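Cyclic GMP-AMP synthase-like receptor (Tribolium castaneum, PDB 7LT2) senses double-stranded RNA in the cytoplasm and, in response, joins ATP and GTP into the cyclic dinucleotide 2',3'-cGAMP, an innate immune signal. Local coordinates at residues Gln42-Phe46 with Trp137-Leu141; Arg52-Gly57 with Gln245-Arg249; Gly164-Ile168 with Gly180-Ser184; Pro175-Leu179 with Asp191-Val195. One frame throughout, in Å; residues are numbered along the deposited sequence.

Contact 1 (Gln42-Phe46 with Trp137-Leu141)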
# COMPACT_ATOMS: atom_id res chain seq x y z
N GLN A 42 13.14 -10.44 -21.02
CA GLN A 42 14.44 -9.81 -20.87
C GLN A 42 15.34 -10.47 -19.83
O GLN A 42 16.51 -10.11 -19.74
CB GLN A 42 14.26 -8.33 -20.50
CG GLN A 42 13.59 -7.53 -21.60
CD GLN A 42 14.33 -7.67 -22.92
OE1 GLN A 42 15.47 -7.23 -23.05
NE2 GLN A 42 13.69 -8.31 -23.89
N ASP A 43 14.82 -11.42 -19.05
CA ASP A 43 15.62 -12.04 -18.01
C ASP A 43 15.05 -13.38 -17.58
O ASP A 43 14.03 -13.43 -16.89
CB ASP A 43 15.74 -11.12 -16.79
CG ASP A 43 16.82 -11.56 -15.84
OD1 ASP A 43 18.01 -11.37 -16.17
OD2 ASP A 43 16.50 -12.09 -14.76
N PRO A 44 15.68 -14.49 -17.97
CA PRO A 44 15.18 -15.81 -17.54
C PRO A 44 15.13 -15.98 -16.04
O PRO A 44 14.24 -16.69 -15.54
CB PRO A 44 16.17 -16.78 -18.19
CG PRO A 44 16.72 -16.03 -19.37
CD PRO A 44 16.79 -14.60 -18.93
N LEU A 45 16.05 -15.38 -15.29
CA LEU A 45 16.01 -15.50 -13.84
C LEU A 45 14.77 -14.81 -13.26
O LEU A 45 14.14 -15.33 -12.34
CB LEU A 45 17.28 -14.93 -13.21
CG LEU A 45 17.38 -14.98 -11.68
CD1 LEU A 45 17.10 -16.37 -11.13
CD2 LEU A 45 18.77 -14.50 -11.24
N PHE A 46 14.40 -13.64 -13.81
CA PHE A 46 13.15 -13.02 -13.37
C PHE A 46 11.96 -13.90 -13.70
O PHE A 46 11.05 -14.05 -12.88
CB PHE A 46 12.95 -11.64 -14.00
CG PHE A 46 11.57 -11.07 -13.77
CD1 PHE A 46 11.17 -10.70 -12.50
CD2 PHE A 46 10.67 -10.95 -14.82
CE1 PHE A 46 9.89 -10.20 -12.28
CE2 PHE A 46 9.38 -10.45 -14.60
CZ PHE A 46 9.00 -10.07 -13.33
N TRP A 137 18.93 -4.64 -8.94
CA TRP A 137 18.63 -5.64 -9.96
C TRP A 137 17.31 -5.33 -10.65
O TRP A 137 17.22 -5.40 -11.89
CB TRP A 137 18.58 -7.03 -9.32
CG TRP A 137 18.21 -8.14 -10.25
CD1 TRP A 137 19.03 -8.81 -11.10
CD2 TRP A 137 16.91 -8.72 -10.39
NE1 TRP A 137 18.33 -9.78 -11.78
CE2 TRP A 137 17.02 -9.75 -11.36
CE3 TRP A 137 15.67 -8.49 -9.80
CZ2 TRP A 137 15.94 -10.53 -11.75
CZ3 TRP A 137 14.59 -9.26 -10.19
CH2 TRP A 137 14.73 -10.27 -11.16
N MET A 138 16.28 -4.96 -9.89
CA MET A 138 14.99 -4.66 -10.49
C MET A 138 15.05 -3.38 -11.33
O MET A 138 14.48 -3.32 -12.42
CB MET A 138 13.92 -4.54 -9.41
CG MET A 138 12.53 -4.19 -9.93
SD MET A 138 11.89 -5.42 -11.09
CE MET A 138 11.53 -6.78 -9.99
N GLU A 139 15.75 -2.36 -10.83
CA GLU A 139 15.92 -1.13 -11.60
C GLU A 139 16.58 -1.41 -12.94
O GLU A 139 16.14 -0.91 -13.98
CB GLU A 139 16.75 -0.12 -10.78
CG GLU A 139 17.21 1.09 -11.55
CD GLU A 139 18.15 1.97 -10.73
OE1 GLU A 139 18.52 1.57 -9.60
OE2 GLU A 139 18.53 3.06 -11.22
N SER A 140 17.64 -2.22 -12.94
CA SER A 140 18.30 -2.58 -14.19
C SER A 140 17.35 -3.32 -15.13
O SER A 140 17.30 -3.03 -16.33
CB SER A 140 19.54 -3.43 -13.89
OG SER A 140 20.11 -3.94 -15.08
N LEU A 141 16.57 -4.26 -14.60
CA LEU A 141 15.64 -5.02 -15.43
C LEU A 141 14.55 -4.12 -16.00
O LEU A 141 14.16 -4.27 -17.17
CB LEU A 141 15.02 -6.15 -14.61
CG LEU A 141 13.93 -6.99 -15.27
CD1 LEU A 141 14.40 -7.56 -16.61
CD2 LEU A 141 13.50 -8.10 -14.33
O HOH W 1 19.45 -11.60 -13.81
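Phe46 and Trp137 meet where the start of helix 44-49 packs against helix 131-147 in the nucleotidyltransferase fold. The far corner of the indole does the touching: Trp137 CH2 comes to 3.6 Å from Phe46 CB and lies at the edge of the Phe46 ring, near its plane, the two side chains crossing at about a right angle. Leu141 sends its two methyls to different partners. CD2 reaches Phe46 CG at 3.6 Å, and CD1 lies 3.8 Å from Asp43 CB. Such a branched side chain suits the place, since its methyls can meet the aromatic ring and the CB atoms of Gln42 and Asp43 at once. Four residues apart, Trp137 and Leu141 leave the same side of their helix, and with CG anti to the backbone N (chi1 177° and 175°) both reach the 42-46 segment. Asp43 OD2 approaches the indole edge, 3.4 Å from Trp137 CZ2.

Around this shell, Met39 of helix 18-42 touches Phe46, Met138 and Leu141; in strand 70-77, Ile75 touches Phe46 and Met138, and Leu77 touches Phe46 and Trp137. Asp43 is itself positioned as the N-cap of helix 44-49, its OD2 accepting from Phe46 N at 2.8 Å on the anti side of the carboxylate. A water in the indole plane accepts from Trp137 NE1 at 2.9 Å and donates to Asp43 OD1 at 2.8 Å.

Contact 2 (Arg52-Gly57 with Gln245-Arg249)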
# COMPACT_ATOMS: atom_id res chain seq x y z
N ARG A 52 3.69 -13.83 -8.82
CA ARG A 52 2.46 -13.06 -8.99
C ARG A 52 2.73 -11.63 -8.54
O ARG A 52 3.81 -11.32 -8.02
CB ARG A 52 1.31 -13.68 -8.20
CG ARG A 52 1.50 -13.63 -6.69
CD ARG A 52 0.41 -14.40 -5.97
NE ARG A 52 0.70 -14.61 -4.56
CZ ARG A 52 0.26 -13.85 -3.57
NH1 ARG A 52 -0.48 -12.78 -3.81
NH2 ARG A 52 0.56 -14.17 -2.32
N VAL A 53 1.74 -10.77 -8.73
CA VAL A 53 1.81 -9.39 -8.25
C VAL A 53 0.72 -9.18 -7.21
O VAL A 53 -0.32 -9.85 -7.21
CB VAL A 53 1.68 -8.35 -9.39
CG1 VAL A 53 2.78 -8.55 -10.43
CG2 VAL A 53 0.29 -8.41 -10.05
N PHE A 54 0.98 -8.23 -6.31
CA PHE A 54 -0.01 -7.74 -5.36
C PHE A 54 -0.13 -6.24 -5.57
O PHE A 54 0.88 -5.54 -5.67
CB PHE A 54 0.39 -8.05 -3.92
CG PHE A 54 -0.54 -7.48 -2.89
CD1 PHE A 54 -1.73 -8.13 -2.56
CD2 PHE A 54 -0.24 -6.28 -2.25
CE1 PHE A 54 -2.59 -7.60 -1.61
CE2 PHE A 54 -1.10 -5.75 -1.31
CZ PHE A 54 -2.28 -6.41 -0.99
N TYR A 55 -1.37 -5.74 -5.65
CA TYR A 55 -1.60 -4.31 -5.87
C TYR A 55 -1.76 -3.66 -4.50
O TYR A 55 -2.75 -3.90 -3.80
CB TYR A 55 -2.83 -4.10 -6.75
CG TYR A 55 -2.80 -4.88 -8.05
CD1 TYR A 55 -1.90 -4.57 -9.06
CD2 TYR A 55 -3.69 -5.92 -8.27
CE1 TYR A 55 -1.88 -5.29 -10.26
CE2 TYR A 55 -3.68 -6.64 -9.45
CZ TYR A 55 -2.77 -6.33 -10.45
OH TYR A 55 -2.77 -7.05 -11.62
N GLY A 56 -0.78 -2.86 -4.10
CA GLY A 56 -0.70 -2.33 -2.75
C GLY A 56 -1.08 -0.86 -2.71
O GLY A 56 -0.84 -0.12 -3.66
N GLY A 57 -1.66 -0.45 -1.59
CA GLY A 57 -1.91 0.96 -1.33
C GLY A 57 -3.36 1.24 -1.02
O GLY A 57 -4.22 0.37 -1.08
N GLN A 245 -0.21 -6.96 4.02
CA GLN A 245 -1.28 -6.18 3.40
C GLN A 245 -2.37 -7.06 2.81
O GLN A 245 -3.52 -6.63 2.72
CB GLN A 245 -0.72 -5.29 2.29
CG GLN A 245 0.26 -4.22 2.74
CD GLN A 245 0.90 -3.53 1.56
OE1 GLN A 245 0.37 -2.53 1.06
NE2 GLN A 245 2.02 -4.06 1.08
N GLU A 246 -2.03 -8.28 2.37
CA GLU A 246 -3.07 -9.15 1.84
C GLU A 246 -4.04 -9.55 2.95
O GLU A 246 -5.26 -9.58 2.73
CB GLU A 246 -2.46 -10.38 1.17
CG GLU A 246 -3.44 -11.09 0.24
CD GLU A 246 -2.76 -11.67 -0.99
OE1 GLU A 246 -1.54 -11.92 -0.94
OE2 GLU A 246 -3.46 -11.87 -2.01
N GLN A 247 -3.52 -9.82 4.15
CA GLN A 247 -4.38 -10.15 5.28
C GLN A 247 -5.12 -8.92 5.80
O GLN A 247 -6.30 -9.02 6.17
CB GLN A 247 -3.54 -10.78 6.40
CG GLN A 247 -3.04 -12.18 6.08
CD GLN A 247 -1.79 -12.19 5.21
OE1 GLN A 247 -1.11 -11.16 5.06
NE2 GLN A 247 -1.49 -13.34 4.62
N GLU A 248 -4.46 -7.76 5.84
CA GLU A 248 -5.13 -6.54 6.25
C GLU A 248 -6.32 -6.22 5.35
O GLU A 248 -7.36 -5.75 5.83
CB GLU A 248 -4.15 -5.36 6.25
CG GLU A 248 -3.10 -5.42 7.35
CD GLU A 248 -2.03 -4.34 7.21
OE1 GLU A 248 -2.22 -3.41 6.40
OE2 GLU A 248 -1.02 -4.42 7.93
N ARG A 249 -6.18 -6.47 4.05
CA ARG A 249 -7.27 -6.17 3.12
C ARG A 249 -8.50 -7.03 3.42
O ARG A 249 -9.63 -6.56 3.26
CB ARG A 249 -6.79 -6.37 1.68
CG ARG A 249 -7.79 -5.90 0.64
CD ARG A 249 -7.14 -5.75 -0.72
NE ARG A 249 -6.13 -4.69 -0.72
CZ ARG A 249 -5.21 -4.54 -1.66
NH1 ARG A 249 -5.15 -5.36 -2.70
NH2 ARG A 249 -4.33 -3.55 -1.56
O HOH W 2 -2.54 -2.11 0.66
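Helix 245-251 begins with residues that, by similarity, bind ATP and GTP, and here its first turn sits over strand 50-56 of the nucleotidyltransferase sheet. The short axes pass 10.0 Å apart, a gap filled chiefly by the Phe54 ring. Phe54 CE2 lies 3.6 Å from Gln245 CB, and CE1 meets CA and CB of Glu246, so the ring packs against the first carbons of these two polar residues. At its tip, Phe54 CZ sits over one face of the Arg249 guanidinium, offset toward the rim and 3.5 Å from NH1, with the two planes only 16° apart.

That flat group is held in place by the strand's backbone. Arg249 grips the single oxygen Tyr55 O end-on, from NH2 at 2.8 Å and NH1 at 3.0 Å, both bonds lying in the guanidinium and carbonyl planes. A bend at chi3 (-65°) turns its otherwise extended chain toward this carbonyl, and NE forms a salt bridge with Asp61. Arginine suits the position because it offers donors along its edge and a flat face to the ring. A water accepts from Gly57 N at 2.9 Å and lies 3.0 Å from Gln245 OE1, to which it may donate, while Gln245 NE2 bonds Ser243 OG.

At the Arg52 end of the strand segment, Arg52 NH1 makes a salt bridge to the syn lone pair of Glu246 OE1 at 3.2 Å; the stronger partner of Arg52 is Glu221, which takes NH2 in a second salt bridge. Beneath the helix, strand 50-56 bonds along its backbone to strand 70-77, pairing Gly56 with the predicted metal ligand Asp72, while Glu248 reaches Lys282 and Tyr279 of helix 278-291.

Contact 3 (Gly164-Ile168 with Gly180-Ser184)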
# COMPACT_ATOMS: atom_id res chain seq x y z
N GLY A 164 -7.28 0.07 -25.40
CA GLY A 164 -6.79 1.14 -26.25
C GLY A 164 -5.28 1.31 -26.21
O GLY A 164 -4.54 0.35 -26.00
N THR A 165 -4.83 2.54 -26.41
CA THR A 165 -3.41 2.87 -26.47
C THR A 165 -3.04 3.74 -25.28
O THR A 165 -3.79 4.64 -24.90
CB THR A 165 -3.08 3.60 -27.77
OG1 THR A 165 -3.46 2.77 -28.88
CG2 THR A 165 -1.59 3.91 -27.87
N PHE A 166 -1.88 3.47 -24.69
CA PHE A 166 -1.48 4.14 -23.47
C PHE A 166 -0.02 4.55 -23.56
O PHE A 166 0.77 3.97 -24.31
CB PHE A 166 -1.74 3.23 -22.26
CG PHE A 166 -3.18 2.86 -22.13
CD1 PHE A 166 -4.07 3.72 -21.50
CD2 PHE A 166 -3.67 1.71 -22.72
CE1 PHE A 166 -5.41 3.42 -21.44
CE2 PHE A 166 -5.01 1.40 -22.65
CZ PHE A 166 -5.88 2.25 -22.01
N HIS A 167 0.31 5.60 -22.81
CA HIS A 167 1.65 6.16 -22.77
C HIS A 167 2.25 5.93 -21.39
O HIS A 167 1.58 6.13 -20.37
CB HIS A 167 1.62 7.66 -23.08
CG HIS A 167 1.41 7.97 -24.53
ND1 HIS A 167 1.23 9.25 -25.00
CD2 HIS A 167 1.35 7.16 -25.62
CE1 HIS A 167 1.07 9.22 -26.32
NE2 HIS A 167 1.14 7.96 -26.71
N ILE A 168 3.51 5.51 -21.36
CA ILE A 168 4.21 5.24 -20.12
C ILE A 168 5.45 6.13 -20.07
O ILE A 168 6.32 6.05 -20.95
CB ILE A 168 4.59 3.76 -19.97
CG1 ILE A 168 3.33 2.91 -19.82
CG2 ILE A 168 5.49 3.57 -18.76
CD1 ILE A 168 3.64 1.45 -19.58
N GLY A 180 4.66 6.33 -14.85
CA GLY A 180 3.50 7.19 -14.99
C GLY A 180 2.66 6.76 -16.18
O GLY A 180 3.13 6.82 -17.32
N ILE A 181 1.43 6.33 -15.95
CA ILE A 181 0.59 5.75 -16.99
C ILE A 181 -0.49 6.74 -17.37
O ILE A 181 -1.23 7.23 -16.51
CB ILE A 181 -0.01 4.40 -16.54
CG1 ILE A 181 1.12 3.42 -16.21
CG2 ILE A 181 -0.92 3.83 -17.63
CD1 ILE A 181 0.67 2.12 -15.58
N SER A 182 -0.59 7.04 -18.67
CA SER A 182 -1.57 7.99 -19.19
C SER A 182 -2.28 7.39 -20.40
O SER A 182 -1.77 6.49 -21.07
CB SER A 182 -0.92 9.31 -19.61
OG SER A 182 -0.24 9.94 -18.54
N HIS A 183 -3.48 7.90 -20.67
CA HIS A 183 -4.10 7.64 -21.97
C HIS A 183 -3.25 8.25 -23.07
O HIS A 183 -2.59 9.28 -22.87
CB HIS A 183 -5.51 8.24 -22.02
CG HIS A 183 -6.47 7.63 -21.04
ND1 HIS A 183 -7.17 6.48 -21.32
CD2 HIS A 183 -6.84 8.01 -19.80
CE1 HIS A 183 -7.93 6.17 -20.28
NE2 HIS A 183 -7.74 7.08 -19.34
N SER A 184 -3.25 7.61 -24.24
CA SER A 184 -2.54 8.19 -25.38
C SER A 184 -3.11 9.54 -25.77
O SER A 184 -2.41 10.34 -26.41
CB SER A 184 -2.57 7.24 -26.58
OG SER A 184 -3.88 7.14 -27.12
O HOH W 3 -6.51 5.31 -23.91
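His167 presents one face of its imidazole to Ser184: Ser184 CA stands 3.8 Å from the ring centroid, only 5° off the normal, a CH-pi contact. Ser184 CB lies over the same ring, 3.8 Å from His167 NE2, and a small residue fits where the chain passes so close. NE2 itself is hydrogen-bonded to Glu158 of the adjoining strand 156-161, which fixes how the ring is turned. Ser184 N donates to Thr165 O at 3.1 Å.

These residues lie at the open end of the antiparallel hairpin of strands 164-171 and 177-183, away from its turn. His167 and Ser182 form a hydrogen-bonded pair, with His167 N to Ser182 O and Ser182 N to His167 O both 2.9 Å. Ile168 and Ile181 make the next, non-hydrogen-bonded pair on the other face of the sheet, where both reach helix 18-42, Ile168 at Val31 and Ile181 at Leu28. Phe166 also reaches this helix, at Ile27 and Val31. Its chi1 of -60° sets the ring beside that of His183, pointing the same way; the planes meet obliquely at 45°, and Phe166 CE1 comes to 3.5 Å from His183 ND1. A water in the plane of the His183 ring links ND1 to Thr165 O.

Contact 4 (Pro175-Leu179 with Asp191-Val195)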
# COMPACT_ATOMS: atom_id res chain seq x y z
N PRO A 175 13.42 4.26 -4.01
CA PRO A 175 14.06 2.96 -4.23
C PRO A 175 13.53 2.23 -5.45
O PRO A 175 14.29 1.51 -6.11
CB PRO A 175 13.75 2.19 -2.94
CG PRO A 175 13.45 3.26 -1.92
CD PRO A 175 12.78 4.35 -2.69
N ALA A 176 12.26 2.40 -5.79
CA ALA A 176 11.65 1.71 -6.91
C ALA A 176 11.41 2.67 -8.06
O ALA A 176 11.13 3.86 -7.86
CB ALA A 176 10.34 1.04 -6.49
N MET A 177 11.53 2.15 -9.28
CA MET A 177 11.14 2.89 -10.47
C MET A 177 9.66 3.21 -10.42
O MET A 177 8.85 2.40 -9.94
CB MET A 177 11.44 2.08 -11.73
CG MET A 177 12.91 1.79 -11.95
SD MET A 177 13.76 3.30 -12.41
CE MET A 177 12.73 3.87 -13.76
N THR A 178 9.29 4.38 -10.93
CA THR A 178 7.89 4.77 -11.10
C THR A 178 7.53 4.76 -12.57
O THR A 178 8.27 5.30 -13.40
CB THR A 178 7.63 6.16 -10.51
OG1 THR A 178 7.90 6.16 -9.10
CG2 THR A 178 6.17 6.60 -10.76
N LEU A 179 6.40 4.14 -12.90
CA LEU A 179 5.79 4.27 -14.22
C LEU A 179 4.60 5.22 -14.12
O LEU A 179 3.65 4.93 -13.39
CB LEU A 179 5.33 2.92 -14.77
CG LEU A 179 6.38 1.82 -14.93
CD1 LEU A 179 5.77 0.60 -15.65
CD2 LEU A 179 7.62 2.31 -15.66
N ASP A 191 0.29 6.81 -11.26
CA ASP A 191 1.68 6.38 -11.12
C ASP A 191 1.73 5.02 -10.45
O ASP A 191 0.93 4.72 -9.56
CB ASP A 191 2.49 7.38 -10.28
CG ASP A 191 2.73 8.70 -10.98
OD1 ASP A 191 2.59 8.77 -12.21
OD2 ASP A 191 3.09 9.68 -10.28
N VAL A 192 2.70 4.19 -10.86
CA VAL A 192 2.87 2.86 -10.28
C VAL A 192 4.34 2.65 -9.95
O VAL A 192 5.20 2.79 -10.82
CB VAL A 192 2.38 1.75 -11.23
CG1 VAL A 192 2.48 0.39 -10.56
CG2 VAL A 192 0.95 2.02 -11.68
N ASP A 193 4.63 2.30 -8.70
CA ASP A 193 5.99 1.96 -8.28
C ASP A 193 6.21 0.46 -8.40
O ASP A 193 5.37 -0.34 -7.96
CB ASP A 193 6.25 2.43 -6.85
CG ASP A 193 6.50 3.93 -6.76
OD1 ASP A 193 6.32 4.63 -7.77
OD2 ASP A 193 6.89 4.39 -5.66
N LEU A 194 7.34 0.07 -8.98
CA LEU A 194 7.62 -1.34 -9.27
C LEU A 194 8.55 -1.86 -8.17
O LEU A 194 9.75 -1.62 -8.20
CB LEU A 194 8.24 -1.49 -10.65
CG LEU A 194 7.50 -0.77 -11.79
CD1 LEU A 194 8.27 -0.93 -13.10
CD2 LEU A 194 6.08 -1.29 -11.93
N VAL A 195 7.97 -2.57 -7.20
CA VAL A 195 8.65 -2.93 -5.96
C VAL A 195 8.96 -4.42 -5.97
O VAL A 195 8.05 -5.26 -5.98
CB VAL A 195 7.79 -2.57 -4.73
CG1 VAL A 195 8.54 -2.86 -3.45
CG2 VAL A 195 7.34 -1.11 -4.80
O HOH W 4 9.98 4.07 -4.55
O HOH W 5 11.97 -0.67 -9.69
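Thr178 OG1 donates to Asp193 OD1 across two antiparallel strands, at a short 2.6 Å. The hydroxyl meets the oxygen from above the carboxylate plane, 39° out of it. Threonine suits the spot by its two branches: with chi1 at -62°, OG1 lies beside the backbone N and turns to Asp193, while CG2, anti to that N, packs 3.8 Å from Asp191 CB. The second carboxylate oxygen, Asp193 OD2, receives a weak bond from a water that also accepts from Ala176 N.

The backbone is satisfied in turn. Leu179 and Val192 form a hydrogen-bonded pair, Leu179 N to Val192 O and Val192 N to Leu179 O, each 2.8 Å. Further along, Leu194 N donates to Met177 O at 2.9 Å. The reciprocal bond is replaced by a water, which accepts from Met177 N at 2.9 Å and donates to Leu194 O at 2.8 Å, so both groups are served although the strands part here. Ala176 CB still lies against Leu194 O, where a small side chain fits.

On the face away from Thr178 and Asp193, Leu179 CG meets Leu194 CD1 at 3.8 Å, the side chains crossing at about a right angle, and helix 131-147 touches Leu194 through Val142. Asp191 OD1 makes a salt bridge with Lys188. Strand 188-200 runs parallel to strand 70-77, which sets Asp193 beside Asp72; together with Glu70 these are the predicted ligands of the catalytic magnesium, the acidic triad of the nucleotidyltransferase fold.

Contacts 3 and 4 share strand 177-183, the middle strand of three successive antiparallel ones, and touch where Ile181 meets Val192 and Ile168 meets Leu179. Both rest on antiparallel backbone bonding, which in contact 4 gives way at one end to a bridging water. Contact 4 is buried and brings a predicted metal ligand to the active site, whereas contact 3 is only partly buried, its centre about 22 Å from the chain's centre. Contact 1, also buried, is largely apolar helix packing with one capping aspartate, and touches contact 4 through Met138 and Leu194. Contact 2, partly buried yet nearest the chain's centre, joins helix to strand through a buried phenylalanine ring flanked by arginine and glutamate. Helix 44-49 of contact 1 leads directly into strand 50-56 of contact 2.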